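Local coordinates for protein probable diphthine synthase (Aeropyrum pernix, PDB 1WDE) that probably transfers methyl groups from S-adenosyl-L-methionine to the modified histidine of elongation factor 2, yielding the diphthine intermediate of diphthamide biosynthesis, at residues A33-V38 against A84-V89. Residues are numbered along the deposited sequence; the frame is centred on the assembly and turned at random.
Sequences ADVVYV and AVVAVV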
# COMPACT_ATOMS: atom_id res chain seq x y z
N ALA A 33 4.91 -17.50 -21.05
CA ALA A 33 5.90 -18.02 -20.12
C ALA A 33 5.84 -19.55 -20.11
O ALA A 33 4.88 -20.14 -20.61
CB ALA A 33 5.65 -17.47 -18.71
N ASP A 34 6.85 -20.19 -19.55
CA ASP A 34 6.88 -21.65 -19.48
C ASP A 34 6.39 -22.09 -18.12
O ASP A 34 5.80 -23.16 -17.97
CB ASP A 34 8.29 -22.18 -19.74
CG ASP A 34 8.82 -21.79 -21.11
OD1 ASP A 34 8.14 -22.08 -22.12
OD2 ASP A 34 9.92 -21.20 -21.18
N VAL A 35 6.65 -21.26 -17.11
CA VAL A 35 6.24 -21.53 -15.74
C VAL A 35 5.62 -20.25 -15.16
O VAL A 35 6.05 -19.14 -15.50
CB VAL A 35 7.44 -21.95 -14.85
CG1 VAL A 35 6.94 -22.53 -13.54
CG2 VAL A 35 8.31 -22.95 -15.58
N VAL A 36 4.62 -20.40 -14.31
CA VAL A 36 3.94 -19.25 -13.71
C VAL A 36 3.71 -19.41 -12.21
O VAL A 36 2.85 -20.17 -11.78
CB VAL A 36 2.58 -19.00 -14.36
CG1 VAL A 36 1.93 -17.76 -13.76
CG2 VAL A 36 2.75 -18.84 -15.87
N TYR A 37 4.51 -18.70 -11.42
CA TYR A 37 4.37 -18.72 -9.97
C TYR A 37 3.42 -17.58 -9.67
O TYR A 37 3.48 -16.52 -10.30
CB TYR A 37 5.71 -18.46 -9.29
CG TYR A 37 6.74 -19.55 -9.51
CD1 TYR A 37 6.65 -20.76 -8.83
CD2 TYR A 37 7.79 -19.37 -10.41
CE1 TYR A 37 7.59 -21.77 -9.04
CE2 TYR A 37 8.73 -20.37 -10.62
CZ TYR A 37 8.63 -21.57 -9.93
OH TYR A 37 9.57 -22.55 -10.14
N VAL A 38 2.53 -17.79 -8.71
CA VAL A 38 1.55 -16.79 -8.34
C VAL A 38 1.58 -16.61 -6.83
O VAL A 38 1.44 -17.58 -6.09
CB VAL A 38 0.13 -17.22 -8.79
CG1 VAL A 38 -0.89 -16.20 -8.35
CG2 VAL A 38 0.09 -17.38 -10.28
N ALA A 84 14.91 -21.04 -19.05
CA ALA A 84 13.50 -20.89 -19.39
C ALA A 84 12.95 -19.54 -18.96
O ALA A 84 13.60 -18.77 -18.25
CB ALA A 84 12.73 -22.00 -18.66
N VAL A 85 11.67 -19.41 -19.39
CA VAL A 85 10.94 -18.18 -19.08
C VAL A 85 10.03 -18.40 -17.88
O VAL A 85 9.05 -19.14 -17.96
CB VAL A 85 10.07 -17.75 -20.26
CG1 VAL A 85 9.53 -16.33 -20.05
CG2 VAL A 85 10.85 -17.78 -21.57
N VAL A 86 10.37 -17.78 -16.76
CA VAL A 86 9.59 -17.92 -15.53
C VAL A 86 8.89 -16.61 -15.16
O VAL A 86 9.50 -15.54 -15.19
CB VAL A 86 10.49 -18.36 -14.35
CG1 VAL A 86 9.69 -18.37 -13.07
CG2 VAL A 86 11.03 -19.76 -14.61
N ALA A 87 7.62 -16.71 -14.82
CA ALA A 87 6.84 -15.54 -14.45
C ALA A 87 6.40 -15.59 -12.99
O ALA A 87 6.03 -16.66 -12.49
CB ALA A 87 5.62 -15.41 -15.35
N VAL A 88 6.48 -14.45 -12.32
CA VAL A 88 6.03 -14.32 -10.94
C VAL A 88 4.93 -13.27 -11.03
O VAL A 88 5.17 -12.13 -11.44
CB VAL A 88 7.16 -13.86 -9.99
CG1 VAL A 88 6.60 -13.61 -8.59
CG2 VAL A 88 8.25 -14.94 -9.91
N VAL A 89 3.72 -13.67 -10.66
CA VAL A 89 2.58 -12.78 -10.73
C VAL A 89 2.11 -12.27 -9.38
O VAL A 89 1.95 -13.04 -8.44
CB VAL A 89 1.39 -13.46 -11.39
CG1 VAL A 89 0.29 -12.45 -11.66
CG2 VAL A 89 1.83 -14.13 -12.70
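The Y37 ring turns its CD2/CE2 edge to V86, CE2 3.3 Å from V86 CG1, which lies in the ring plane. Y37 CG stands anti to its own carbonyl carbon (chi1 -66°), and this turn carries the ring back along the strand from its bridge partner V88, whose CG2 still touches Y37 CB, to V86. V35 packs on the same face, CB to V86 CG2. On the other face V36 CG1 meets V89 CG2 at 3.8 Å, A33 CB, just before the strand, touches A87 CB, and helix 47-57 covers this side through V53. Between the faces runs a parallel ladder: V35 O accepts from A87 N, Y37 N gives to A87 O at 2.8 Å, and Y37 O accepts from V89 N. At its start D34 OD2 takes V85 N at 3.1 Å on its anti side, while D34 N binds V85 O (2.9 Å) and V35 N adds a weak bond to that oxygen. The two strands are adjacent in the five-stranded parallel sheet of the N-terminal domain of this tetrapyrrole-methylase-type fold. The V36/A87/V38/V89 face is thus buried and apolar; pairing is peptide to peptide except at V85 N-H, satisfied by the exposed D34 carboxylate.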